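PDB 3AF6: putative uncharacterized protein PH1404 from Pyrococcus horikoshii, which probably terminates archaeal transcription by cutting the nascent RNA as a zinc-dependent endonuclease and degrading it as a 5'-3' exonuclease. Local coordinates for residues L148-I153 with T466-A471; L386-M391 with P611-T616; E599-V604 with R633-S638. One frame throughout, in Å; residues are numbered along the deposited sequence.

Contact 1: L148-I153 with T466-A471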
ATOM      1  N   LEU A 148     -13.720 -10.205   8.862  1.00 77.75           N
ATOM      2  CA  LEU A 148     -12.549 -10.392   9.702  1.00 75.40           C
ATOM      3  C   LEU A 148     -12.249  -9.119  10.459  1.00 74.97           C
ATOM      4  O   LEU A 148     -12.460  -8.019   9.951  1.00 74.90           O
ATOM      5  CB  LEU A 148     -11.345 -10.763   8.841  1.00 74.89           C
ATOM      6  CG  LEU A 148     -11.524 -12.014   7.984  1.00 74.48           C
ATOM      7  CD1 LEU A 148     -10.401 -12.120   6.969  1.00 74.15           C
ATOM      8  CD2 LEU A 148     -11.562 -13.233   8.888  1.00 75.56           C
ATOM      9  N   GLN A 149     -11.762  -9.272  11.683  1.00 74.58           N
ATOM     10  CA  GLN A 149     -11.410  -8.128  12.504  1.00 73.56           C
ATOM     11  C   GLN A 149      -9.896  -7.963  12.421  1.00 71.72           C
ATOM     12  O   GLN A 149      -9.156  -8.952  12.437  1.00 71.50           O
ATOM     13  CB  GLN A 149     -11.860  -8.359  13.943  1.00 76.08           C
ATOM     14  CG  GLN A 149     -11.378  -9.671  14.543  1.00 80.59           C
ATOM     15  CD  GLN A 149     -12.046  -9.985  15.876  1.00 82.01           C
ATOM     16  OE1 GLN A 149     -13.235 -10.313  15.928  1.00 82.85           O
ATOM     17  NE2 GLN A 149     -11.284  -9.878  16.961  1.00 81.68           N
ATOM     18  N   SER A 150      -9.448  -6.713  12.316  1.00 68.53           N
ATOM     19  CA  SER A 150      -8.029  -6.393  12.195  1.00 65.43           C
ATOM     20  C   SER A 150      -7.460  -5.580  13.347  1.00 63.31           C
ATOM     21  O   SER A 150      -7.892  -4.453  13.597  1.00 62.85           O
ATOM     22  CB  SER A 150      -7.784  -5.629  10.886  1.00 66.69           C
ATOM     23  OG  SER A 150      -6.564  -4.899  10.921  1.00 65.73           O
ATOM     24  N   GLN A 151      -6.480  -6.148  14.041  1.00 61.17           N
ATOM     25  CA  GLN A 151      -5.836  -5.444  15.143  1.00 60.30           C
ATOM     26  C   GLN A 151      -5.298  -4.138  14.578  1.00 57.24           C
ATOM     27  O   GLN A 151      -5.434  -3.071  15.184  1.00 56.29           O
ATOM     28  CB  GLN A 151      -4.667  -6.268  15.705  1.00 64.69           C
ATOM     29  CG  GLN A 151      -5.051  -7.341  16.725  1.00 71.04           C
ATOM     30  CD  GLN A 151      -4.509  -8.733  16.379  1.00 74.50           C
ATOM     31  OE1 GLN A 151      -5.145  -9.501  15.641  1.00 75.18           O
ATOM     32  NE2 GLN A 151      -3.330  -9.060  16.908  1.00 73.80           N
ATOM     33  N   THR A 152      -4.704  -4.243  13.392  1.00 53.92           N
ATOM     34  CA  THR A 152      -4.110  -3.107  12.706  1.00 50.04           C
ATOM     35  C   THR A 152      -5.065  -1.951  12.476  1.00 49.10           C
ATOM     36  O   THR A 152      -4.756  -0.817  12.825  1.00 49.16           O
ATOM     37  CB  THR A 152      -3.540  -3.521  11.349  1.00 49.06           C
ATOM     38  OG1 THR A 152      -2.834  -4.755  11.491  1.00 50.03           O
ATOM     39  CG2 THR A 152      -2.580  -2.462  10.836  1.00 44.85           C
ATOM     40  N   ILE A 153      -6.216  -2.230  11.875  1.00 48.14           N
ATOM     41  CA  ILE A 153      -7.191  -1.178  11.601  1.00 48.53           C
ATOM     42  C   ILE A 153      -7.709  -0.564  12.895  1.00 50.65           C
ATOM     43  O   ILE A 153      -7.901   0.651  12.988  1.00 49.62           O
ATOM     44  CB  ILE A 153      -8.375  -1.728  10.779  1.00 46.89           C
ATOM     45  CG1 ILE A 153      -7.901  -2.031   9.351  1.00 46.12           C
ATOM     46  CG2 ILE A 153      -9.531  -0.741  10.801  1.00 40.10           C
ATOM     47  CD1 ILE A 153      -8.855  -2.855   8.535  1.00 43.26           C
ATOM     48  N   THR A 466      -4.839 -10.715   5.630  1.00 42.99           N
ATOM     49  CA  THR A 466      -6.051 -11.139   4.948  1.00 42.05           C
ATOM     50  C   THR A 466      -7.251 -10.400   5.527  1.00 42.84           C
ATOM     51  O   THR A 466      -8.219 -10.140   4.824  1.00 44.26           O
ATOM     52  CB  THR A 466      -6.279 -12.653   5.076  1.00 40.42           C
ATOM     53  OG1 THR A 466      -5.137 -13.357   4.573  1.00 37.96           O
ATOM     54  CG2 THR A 466      -7.508 -13.069   4.283  1.00 37.23           C
ATOM     55  N   ALA A 467      -7.187 -10.044   6.804  1.00 42.48           N
ATOM     56  CA  ALA A 467      -8.310  -9.333   7.408  1.00 44.85           C
ATOM     57  C   ALA A 467      -8.462  -7.976   6.742  1.00 44.13           C
ATOM     58  O   ALA A 467      -9.565  -7.550   6.408  1.00 45.98           O
ATOM     59  CB  ALA A 467      -8.098  -9.157   8.933  1.00 42.70           C
ATOM     60  N   ILE A 468      -7.339  -7.302   6.543  1.00 44.16           N
ATOM     61  CA  ILE A 468      -7.341  -5.981   5.937  1.00 43.11           C
ATOM     62  C   ILE A 468      -7.958  -6.009   4.539  1.00 43.06           C
ATOM     63  O   ILE A 468      -8.659  -5.075   4.141  1.00 43.47           O
ATOM     64  CB  ILE A 468      -5.906  -5.418   5.928  1.00 41.23           C
ATOM     65  CG1 ILE A 468      -5.438  -5.296   7.389  1.00 42.03           C
ATOM     66  CG2 ILE A 468      -5.853  -4.084   5.208  1.00 39.20           C
ATOM     67  CD1 ILE A 468      -4.020  -4.783   7.601  1.00 39.21           C
ATOM     68  N   HIS A 469      -7.713  -7.083   3.802  1.00 41.34           N
ATOM     69  CA  HIS A 469      -8.284  -7.212   2.472  1.00 43.03           C
ATOM     70  C   HIS A 469      -9.811  -7.121   2.549  1.00 43.64           C
ATOM     71  O   HIS A 469     -10.439  -6.334   1.833  1.00 41.15           O
ATOM     72  CB  HIS A 469      -7.884  -8.555   1.843  1.00 44.58           C
ATOM     73  CG  HIS A 469      -6.500  -8.567   1.267  1.00 47.24           C
ATOM     74  ND1 HIS A 469      -5.367  -8.420   2.038  1.00 47.53           N
ATOM     75  CD2 HIS A 469      -6.071  -8.678  -0.014  1.00 46.57           C
ATOM     76  CE1 HIS A 469      -4.301  -8.437   1.258  1.00 47.46           C
ATOM     77  NE2 HIS A 469      -4.700  -8.591   0.008  1.00 46.19           N
ATOM     78  N   THR A 470     -10.399  -7.922   3.436  1.00 43.65           N
ATOM     79  CA  THR A 470     -11.847  -7.958   3.593  1.00 43.51           C
ATOM     80  C   THR A 470     -12.458  -6.661   4.102  1.00 43.14           C
ATOM     81  O   THR A 470     -13.676  -6.515   4.089  1.00 45.96           O
ATOM     82  CB  THR A 470     -12.286  -9.102   4.522  1.00 43.48           C
ATOM     83  OG1 THR A 470     -11.926  -8.790   5.872  1.00 45.05           O
ATOM     84  CG2 THR A 470     -11.620 -10.412   4.098  1.00 40.51           C
ATOM     85  N   ALA A 471     -11.625  -5.720   4.535  1.00 41.16           N
ATOM     86  CA  ALA A 471     -12.117  -4.432   5.018  1.00 39.32           C
ATOM     87  C   ALA A 471     -12.146  -3.439   3.862  1.00 41.24           C
ATOM     88  O   ALA A 471     -12.715  -2.346   3.982  1.00 39.34           O
ATOM     89  CB  ALA A 471     -11.221  -3.904   6.126  1.00 37.46           C
TER
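Leu148, Ser150 and Ile153 pack on Ala467, Ile468 and Ala471 in an apolar contact between domains: the loop into helix 151-161 of the archaeal CPSF-KH region, with the first turn of that helix, lies against helix 462-471 of the beta-CASP region. Small residues on helix 462-471 let the chain come close. At Ala467 the CB stands 3.6 Å from CB of Leu148, and the CD1 methyl of Leu148 reaches over the helix backbone to 3.5 Å from Ala467 CA. Thr470 crosses this leucine at about a right angle. Its OG1 is folded back between its own N and carbonyl carbon (chi1 72°), where it donates to Ala467 O at 2.7 Å; its other branch, CG2, meets CD1 of Leu148 at 3.6 Å. Ser150 is the N-cap of helix 151-161, with OG accepting from Ile153 N in a nearly straight bond of 2.9 Å. The same OG is hydrogen-bonded to Glu464, a residue of the partner helix that also binds the hydroxyl of Thr152, so one carboxylate grips the start of the KH-side helix. Beside this polar clasp the end of Ile468 runs across Thr152, CD1 lying 4.0 Å from Thr152 CB. One turn beyond Ile468, Ala471 takes the long branch of Ile153, whose CD1 lies 3.5 Å from Ala471 CB. Helix 282-301 touches both segments, Val289 against Thr152 and Leu287 against Ile468.

Contact 2: L386-M391 with P611-T616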
ATOM      1  N   LEU A 386       0.291  12.692 -20.221  1.00 40.68           N
ATOM      2  CA  LEU A 386       1.419  11.861 -19.843  1.00 40.57           C
ATOM      3  C   LEU A 386       2.640  12.043 -20.716  1.00 40.26           C
ATOM      4  O   LEU A 386       2.745  11.398 -21.754  1.00 41.32           O
ATOM      5  CB  LEU A 386       1.015  10.382 -19.880  1.00 41.48           C
ATOM      6  CG  LEU A 386       2.098   9.354 -19.515  1.00 41.09           C
ATOM      7  CD1 LEU A 386       2.637   9.633 -18.112  1.00 38.51           C
ATOM      8  CD2 LEU A 386       1.515   7.950 -19.588  1.00 41.26           C
ATOM      9  N   GLU A 387       3.570  12.895 -20.292  1.00 39.08           N
ATOM     10  CA  GLU A 387       4.794  13.108 -21.062  1.00 38.56           C
ATOM     11  C   GLU A 387       5.893  12.129 -20.676  1.00 38.36           C
ATOM     12  O   GLU A 387       6.583  11.607 -21.550  1.00 37.72           O
ATOM     13  CB  GLU A 387       5.325  14.528 -20.885  1.00 39.90           C
ATOM     14  CG  GLU A 387       4.576  15.569 -21.683  1.00 41.70           C
ATOM     15  CD  GLU A 387       3.162  15.774 -21.191  1.00 43.73           C
ATOM     16  OE1 GLU A 387       2.253  15.851 -22.048  1.00 45.20           O
ATOM     17  OE2 GLU A 387       2.960  15.870 -19.957  1.00 43.06           O
ATOM     18  N   THR A 388       6.048  11.876 -19.373  1.00 36.87           N
ATOM     19  CA  THR A 388       7.090  10.969 -18.884  1.00 35.12           C
ATOM     20  C   THR A 388       6.576   9.778 -18.050  1.00 36.61           C
ATOM     21  O   THR A 388       5.841   9.947 -17.062  1.00 34.68           O
ATOM     22  CB  THR A 388       8.141  11.731 -18.023  1.00 33.54           C
ATOM     23  OG1 THR A 388       8.680  12.824 -18.770  1.00 33.49           O
ATOM     24  CG2 THR A 388       9.284  10.798 -17.609  1.00 28.46           C
ATOM     25  N   LEU A 389       7.000   8.578 -18.440  1.00 34.92           N
ATOM     26  CA  LEU A 389       6.607   7.369 -17.736  1.00 34.86           C
ATOM     27  C   LEU A 389       7.793   6.653 -17.092  1.00 33.57           C
ATOM     28  O   LEU A 389       8.734   6.257 -17.777  1.00 32.91           O
ATOM     29  CB  LEU A 389       5.904   6.395 -18.685  1.00 33.75           C
ATOM     30  CG  LEU A 389       5.483   5.087 -18.002  1.00 34.20           C
ATOM     31  CD1 LEU A 389       4.496   5.425 -16.897  1.00 32.84           C
ATOM     32  CD2 LEU A 389       4.853   4.115 -19.002  1.00 34.48           C
ATOM     33  N   VAL A 390       7.746   6.489 -15.774  1.00 32.43           N
ATOM     34  CA  VAL A 390       8.813   5.782 -15.060  1.00 31.37           C
ATOM     35  C   VAL A 390       8.167   4.443 -14.758  1.00 30.91           C
ATOM     36  O   VAL A 390       7.157   4.409 -14.061  1.00 30.77           O
ATOM     37  CB  VAL A 390       9.182   6.477 -13.714  1.00 30.42           C
ATOM     38  CG1 VAL A 390      10.340   5.752 -13.060  1.00 26.28           C
ATOM     39  CG2 VAL A 390       9.526   7.940 -13.950  1.00 26.26           C
ATOM     40  N   MET A 391       8.733   3.354 -15.279  1.00 29.41           N
ATOM     41  CA  MET A 391       8.142   2.033 -15.074  1.00 31.70           C
ATOM     42  C   MET A 391       9.100   0.987 -14.511  1.00 32.29           C
ATOM     43  O   MET A 391      10.310   1.084 -14.693  1.00 34.11           O
ATOM     44  CB  MET A 391       7.540   1.522 -16.395  1.00 32.90           C
ATOM     45  CG  MET A 391       8.569   1.154 -17.469  1.00 33.90           C
ATOM     46  SD  MET A 391       7.844   0.702 -19.081  1.00 36.66           S
ATOM     47  CE  MET A 391       6.755  -0.642 -18.628  1.00 34.63           C
ATOM     48  N   PRO A 611       3.695   8.469 -24.116  1.00 40.86           N
ATOM     49  CA  PRO A 611       4.712   9.336 -23.507  1.00 40.87           C
ATOM     50  C   PRO A 611       5.879   9.761 -24.412  1.00 40.01           C
ATOM     51  O   PRO A 611       6.222   9.074 -25.372  1.00 39.72           O
ATOM     52  CB  PRO A 611       5.178   8.510 -22.310  1.00 40.56           C
ATOM     53  CG  PRO A 611       5.117   7.111 -22.858  1.00 40.82           C
ATOM     54  CD  PRO A 611       3.766   7.104 -23.562  1.00 40.64           C
ATOM     55  N   GLU A 612       6.484  10.904 -24.093  1.00 39.58           N
ATOM     56  CA  GLU A 612       7.620  11.409 -24.861  1.00 40.13           C
ATOM     57  C   GLU A 612       8.854  10.602 -24.503  1.00 39.32           C
ATOM     58  O   GLU A 612       9.696  10.343 -25.354  1.00 39.76           O
ATOM     59  CB  GLU A 612       7.897  12.881 -24.546  1.00 40.31           C
ATOM     60  CG  GLU A 612       6.819  13.840 -24.980  1.00 45.14           C
ATOM     61  CD  GLU A 612       7.012  15.228 -24.383  1.00 49.08           C
ATOM     62  OE1 GLU A 612       6.247  16.145 -24.764  1.00 49.69           O
ATOM     63  OE2 GLU A 612       7.922  15.395 -23.531  1.00 47.85           O
ATOM     64  N   ARG A 613       8.968  10.226 -23.233  1.00 38.22           N
ATOM     65  CA  ARG A 613      10.108   9.442 -22.798  1.00 39.16           C
ATOM     66  C   ARG A 613       9.728   8.468 -21.693  1.00 38.39           C
ATOM     67  O   ARG A 613       8.881   8.753 -20.843  1.00 38.30           O
ATOM     68  CB  ARG A 613      11.256  10.360 -22.339  1.00 41.08           C
ATOM     69  CG  ARG A 613      10.999  11.168 -21.070  1.00 46.23           C
ATOM     70  CD  ARG A 613      11.528  12.612 -21.183  1.00 51.88           C
ATOM     71  NE  ARG A 613      12.870  12.828 -20.624  1.00 55.17           N
ATOM     72  CZ  ARG A 613      14.007  12.349 -21.129  1.00 57.00           C
ATOM     73  NH1 ARG A 613      14.007  11.605 -22.228  1.00 60.54           N
ATOM     74  NH2 ARG A 613      15.161  12.625 -20.536  1.00 56.67           N
ATOM     75  N   ILE A 614      10.348   7.298 -21.732  1.00 36.49           N
ATOM     76  CA  ILE A 614      10.108   6.279 -20.729  1.00 36.29           C
ATOM     77  C   ILE A 614      11.413   5.997 -19.976  1.00 34.52           C
ATOM     78  O   ILE A 614      12.483   5.897 -20.569  1.00 34.69           O
ATOM     79  CB  ILE A 614       9.566   4.989 -21.380  1.00 35.79           C
ATOM     80  CG1 ILE A 614       8.169   5.263 -21.950  1.00 37.63           C
ATOM     81  CG2 ILE A 614       9.534   3.851 -20.363  1.00 33.13           C
ATOM     82  CD1 ILE A 614       7.561   4.091 -22.743  1.00 36.87           C
ATOM     83  N   ILE A 615      11.321   5.905 -18.660  1.00 33.19           N
ATOM     84  CA  ILE A 615      12.492   5.638 -17.840  1.00 34.61           C
ATOM     85  C   ILE A 615      12.258   4.315 -17.119  1.00 34.63           C
ATOM     86  O   ILE A 615      11.342   4.190 -16.304  1.00 36.76           O
ATOM     87  CB  ILE A 615      12.714   6.783 -16.814  1.00 34.59           C
ATOM     88  CG1 ILE A 615      12.907   8.108 -17.563  1.00 34.64           C
ATOM     89  CG2 ILE A 615      13.925   6.494 -15.950  1.00 28.97           C
ATOM     90  CD1 ILE A 615      12.916   9.328 -16.665  1.00 38.81           C
ATOM     91  N   THR A 616      13.072   3.320 -17.447  1.00 33.41           N
ATOM     92  CA  THR A 616      12.944   2.011 -16.836  1.00 31.38           C
ATOM     93  C   THR A 616      13.779   1.899 -15.563  1.00 32.25           C
ATOM     94  O   THR A 616      14.960   2.260 -15.534  1.00 29.44           O
ATOM     95  CB  THR A 616      13.367   0.919 -17.816  1.00 31.33           C
ATOM     96  OG1 THR A 616      14.718   1.147 -18.218  1.00 32.39           O
ATOM     97  CG2 THR A 616      12.470   0.937 -19.037  1.00 31.08           C
TER
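Arg613 holds CG between its own backbone N and carbonyl carbon, chi1 67°, and keeps its aliphatic part alongside Thr388, its CG 3.7 Å from Thr388 OG1, a hydroxyl that is itself bonded to His360. Met391 has the same first torsion (chi1 70°) and, bent again about its last one, sets SD 3.8 Å from CG2 of Ile614. At the strand entrance Glu387 and Glu612 lie side by side and point the same way, their carboxylate planes steeply inclined. Their OE1 atoms remain 4.8 Å apart, and Arg385 forms a salt bridge with Glu387, which would offset the like charges.

The backbones form a parallel beta pair. Leu389, matched with Ile614, bonds to the residues on either side of Ile614 in sequence: its N donates to Arg613 O, and its O accepts from Ile615 N at 2.8 Å. Met391 N continues the pattern to Ile615 O at 2.9 Å. Glu387 O takes two donors, Glu612 N and Arg613 N, which fastens the turn where the second strand begins. Branched and long apolar residues suit the buried faces here, Val390 and Ile615 on one, Leu389 and Ile614 on the other.

The pairing joins the N- and C-terminal parts of the metallo-beta-lactamase domain, and the second strand leads straight to His618, a zinc ligand. Strand 360-364 flanks the pair beyond 388-391, strand 638-640 beyond 613-616, and helices 597-606 and 621-635 cover the face bearing Leu389, Met391, Ile614 and Thr616.

Contact 3: E599-V604 with R633-S638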
ATOM      1  N   GLU A 599       3.991  -8.457 -20.849  1.00 37.77           N
ATOM      2  CA  GLU A 599       3.069  -7.507 -20.245  1.00 36.90           C
ATOM      3  C   GLU A 599       3.641  -6.102 -20.207  1.00 36.94           C
ATOM      4  O   GLU A 599       2.924  -5.130 -20.454  1.00 35.83           O
ATOM      5  CB  GLU A 599       2.714  -7.915 -18.811  1.00 37.42           C
ATOM      6  CG  GLU A 599       1.988  -9.215 -18.673  1.00 37.51           C
ATOM      7  CD  GLU A 599       1.591  -9.481 -17.237  1.00 42.43           C
ATOM      8  OE1 GLU A 599       0.850  -8.648 -16.656  1.00 43.65           O
ATOM      9  OE2 GLU A 599       2.018 -10.523 -16.691  1.00 42.08           O
ATOM     10  N   LEU A 600       4.924  -5.990 -19.869  1.00 36.53           N
ATOM     11  CA  LEU A 600       5.547  -4.679 -19.797  1.00 36.55           C
ATOM     12  C   LEU A 600       5.535  -4.029 -21.176  1.00 36.69           C
ATOM     13  O   LEU A 600       5.133  -2.879 -21.319  1.00 37.05           O
ATOM     14  CB  LEU A 600       6.982  -4.785 -19.261  1.00 36.66           C
ATOM     15  CG  LEU A 600       7.198  -5.278 -17.814  1.00 36.61           C
ATOM     16  CD1 LEU A 600       8.681  -5.540 -17.610  1.00 35.30           C
ATOM     17  CD2 LEU A 600       6.684  -4.270 -16.786  1.00 33.61           C
ATOM     18  N   MET A 601       5.954  -4.765 -22.198  1.00 37.36           N
ATOM     19  CA  MET A 601       5.967  -4.203 -23.537  1.00 37.33           C
ATOM     20  C   MET A 601       4.551  -3.818 -23.919  1.00 37.98           C
ATOM     21  O   MET A 601       4.308  -2.726 -24.446  1.00 40.13           O
ATOM     22  CB  MET A 601       6.527  -5.208 -24.545  1.00 36.40           C
ATOM     23  CG  MET A 601       8.029  -5.491 -24.412  1.00 38.75           C
ATOM     24  SD  MET A 601       9.152  -4.085 -24.784  1.00 38.71           S
ATOM     25  CE  MET A 601       9.157  -4.083 -26.578  1.00 41.17           C
ATOM     26  N   ASN A 602       3.607  -4.702 -23.626  1.00 38.07           N
ATOM     27  CA  ASN A 602       2.213  -4.447 -23.961  1.00 37.81           C
ATOM     28  C   ASN A 602       1.652  -3.240 -23.220  1.00 37.33           C
ATOM     29  O   ASN A 602       0.739  -2.579 -23.706  1.00 38.61           O
ATOM     30  CB  ASN A 602       1.363  -5.685 -23.667  1.00 38.85           C
ATOM     31  CG  ASN A 602      -0.102  -5.473 -23.991  1.00 40.30           C
ATOM     32  OD1 ASN A 602      -0.974  -5.768 -23.177  1.00 43.80           O
ATOM     33  ND2 ASN A 602      -0.381  -4.960 -25.181  1.00 39.36           N
ATOM     34  N   TYR A 603       2.191  -2.944 -22.044  1.00 36.86           N
ATOM     35  CA  TYR A 603       1.715  -1.790 -21.288  1.00 35.31           C
ATOM     36  C   TYR A 603       2.137  -0.521 -22.013  1.00 36.49           C
ATOM     37  O   TYR A 603       1.422   0.485 -22.001  1.00 36.51           O
ATOM     38  CB  TYR A 603       2.298  -1.764 -19.867  1.00 31.76           C
ATOM     39  CG  TYR A 603       1.745  -0.630 -19.029  1.00 28.55           C
ATOM     40  CD1 TYR A 603       0.460  -0.705 -18.479  1.00 27.93           C
ATOM     41  CD2 TYR A 603       2.453   0.562 -18.883  1.00 26.24           C
ATOM     42  CE1 TYR A 603      -0.111   0.387 -17.811  1.00 25.35           C
ATOM     43  CE2 TYR A 603       1.897   1.653 -18.227  1.00 25.77           C
ATOM     44  CZ  TYR A 603       0.615   1.558 -17.694  1.00 26.81           C
ATOM     45  OH  TYR A 603       0.058   2.638 -17.052  1.00 28.28           O
ATOM     46  N   VAL A 604       3.310  -0.566 -22.637  1.00 37.25           N
ATOM     47  CA  VAL A 604       3.813   0.594 -23.353  1.00 38.68           C
ATOM     48  C   VAL A 604       2.928   0.808 -24.568  1.00 39.98           C
ATOM     49  O   VAL A 604       2.462   1.921 -24.822  1.00 42.03           O
ATOM     50  CB  VAL A 604       5.281   0.391 -23.798  1.00 38.90           C
ATOM     51  CG1 VAL A 604       5.795   1.647 -24.493  1.00 36.42           C
ATOM     52  CG2 VAL A 604       6.150   0.069 -22.585  1.00 36.92           C
ATOM     53  N   ARG A 633      13.557   0.437 -29.625  1.00 49.28           N
ATOM     54  CA  ARG A 633      13.661  -0.250 -30.893  1.00 50.89           C
ATOM     55  C   ARG A 633      12.303  -0.619 -31.484  1.00 51.06           C
ATOM     56  O   ARG A 633      12.112  -0.539 -32.694  1.00 52.20           O
ATOM     57  CB  ARG A 633      14.524  -1.496 -30.705  1.00 52.05           C
ATOM     58  CG  ARG A 633      15.004  -2.157 -31.975  1.00 56.25           C
ATOM     59  CD  ARG A 633      16.284  -2.922 -31.679  1.00 58.70           C
ATOM     60  NE  ARG A 633      16.129  -3.735 -30.476  1.00 63.16           N
ATOM     61  CZ  ARG A 633      17.131  -4.090 -29.677  1.00 65.53           C
ATOM     62  NH1 ARG A 633      18.371  -3.702 -29.955  1.00 66.39           N
ATOM     63  NH2 ARG A 633      16.889  -4.825 -28.595  1.00 65.38           N
ATOM     64  N   LYS A 634      11.353  -1.002 -30.635  1.00 50.52           N
ATOM     65  CA  LYS A 634      10.037  -1.396 -31.123  1.00 49.13           C
ATOM     66  C   LYS A 634       9.013  -0.283 -31.228  1.00 48.89           C
ATOM     67  O   LYS A 634       8.094  -0.370 -32.041  1.00 50.12           O
ATOM     68  CB  LYS A 634       9.450  -2.507 -30.253  1.00 49.94           C
ATOM     69  CG  LYS A 634       8.082  -2.976 -30.726  1.00 50.68           C
ATOM     70  CD  LYS A 634       7.628  -4.176 -29.946  1.00 52.76           C
ATOM     71  CE  LYS A 634       6.307  -4.707 -30.442  1.00 51.91           C
ATOM     72  NZ  LYS A 634       5.932  -5.907 -29.639  1.00 52.89           N
ATOM     73  N   PHE A 635       9.159   0.765 -30.426  1.00 47.19           N
ATOM     74  CA  PHE A 635       8.191   1.852 -30.465  1.00 45.96           C
ATOM     75  C   PHE A 635       8.806   3.170 -30.895  1.00 46.15           C
ATOM     76  O   PHE A 635       8.095   4.116 -31.253  1.00 46.28           O
ATOM     77  CB  PHE A 635       7.543   2.019 -29.091  1.00 46.86           C
ATOM     78  CG  PHE A 635       6.861   0.780 -28.583  1.00 47.87           C
ATOM     79  CD1 PHE A 635       5.715   0.299 -29.198  1.00 46.67           C
ATOM     80  CD2 PHE A 635       7.372   0.086 -27.488  1.00 48.52           C
ATOM     81  CE1 PHE A 635       5.084  -0.856 -28.731  1.00 47.41           C
ATOM     82  CE2 PHE A 635       6.743  -1.072 -27.016  1.00 48.55           C
ATOM     83  CZ  PHE A 635       5.599  -1.540 -27.641  1.00 47.33           C
ATOM     84  N   GLY A 636      10.132   3.238 -30.860  1.00 45.18           N
ATOM     85  CA  GLY A 636      10.799   4.467 -31.239  1.00 43.02           C
ATOM     86  C   GLY A 636      10.642   5.546 -30.184  1.00 42.67           C
ATOM     87  O   GLY A 636      10.852   6.723 -30.469  1.00 44.51           O
ATOM     88  N   ILE A 637      10.271   5.157 -28.967  1.00 38.97           N
ATOM     89  CA  ILE A 637      10.109   6.112 -27.879  1.00 36.48           C
ATOM     90  C   ILE A 637      11.455   6.334 -27.162  1.00 37.50           C
ATOM     91  O   ILE A 637      12.218   5.381 -26.952  1.00 36.63           O
ATOM     92  CB  ILE A 637       9.067   5.587 -26.858  1.00 36.82           C
ATOM     93  CG1 ILE A 637       7.706   5.445 -27.540  1.00 37.88           C
ATOM     94  CG2 ILE A 637       8.971   6.523 -25.660  1.00 33.76           C
ATOM     95  CD1 ILE A 637       6.619   4.852 -26.653  1.00 36.71           C
ATOM     96  N   SER A 638      11.756   7.584 -26.798  1.00 35.75           N
ATOM     97  CA  SER A 638      12.998   7.878 -26.082  1.00 37.01           C
ATOM     98  C   SER A 638      12.992   7.153 -24.751  1.00 37.17           C
ATOM     99  O   SER A 638      12.088   7.354 -23.935  1.00 38.37           O
ATOM    100  CB  SER A 638      13.141   9.370 -25.794  1.00 38.49           C
ATOM    101  OG  SER A 638      13.583  10.082 -26.932  1.00 46.49           O
TER
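Met601 reaches Lys634 and Phe635 through two successive bends: chi2 (-66°) and chi3 (-79°) curl the flexible thioether chain around, although its side chain does not start out toward the other segment. The CE methyl at its tip ends 3.7 Å from CD of Lys634 and 3.9 Å from CE2 of Phe635, so that one methyl touches both. An unbranched side chain of this kind can be shaped to such a site.

Lys634 is its opposite in form. Every torsion is close to fully extended, with CG anti to the backbone N, and the straight chain passes over one face of the neighbouring Phe635 ring, CG lying 4.1 Å above its centre. Lysine suits this exposed position because its methylene groups cover apolar neighbours while its ammonium end can reach onward.

Phe635 holds CG beside its backbone N (chi1 -58°), which swings the ring across to helix 597-606. There its CD2 lies 3.7 Å from CG1 of Val604, and its CZ is 3.6 Å from the carbonyl O of Met601; both approaches are oblique to the ring. Val604, compact and pointing at the partner, also offers CG1 to CD1 of Ile637 at 4.0 Å. Between Phe635 and Ile637 the chain leaves the helix at Gly636, whose positive phi favours glycine, and this turn returns Ile637 to the buried side.

Ile631 and Ile614 continue the apolar layer beneath Val604. Strand 613-617, helix 621-635 and strand 638-640 form a beta-alpha-beta crossover, packed here on the preceding helix in the outer helical layer of the metallo-beta-lactamase fold.

In the fold
From the N terminus, the chain lays down 148-153 within the KH region, runs into the metallo-beta-lactamase domain, lays down 386-391, and enters the beta-CASP region, where 466-471 closes contact 1 over a loop of 312 residues. Contact 2 is still open at that point, so the two cross. After the beta-CASP insertion the chain returns at 599-604, opening contact 3; 611-616 then closes contact 2, and 633-638 closes contact 3, a second crossing. Contacts 1 and 3 follow in series. Contact 1, its centre 36 Å from that of contact 2, binds KH to beta-CASP, while contacts 2 and 3 adjoin, with Ile614 and Ser638 probably hydrogen-bonded, and build part of one sheet and its helical cover.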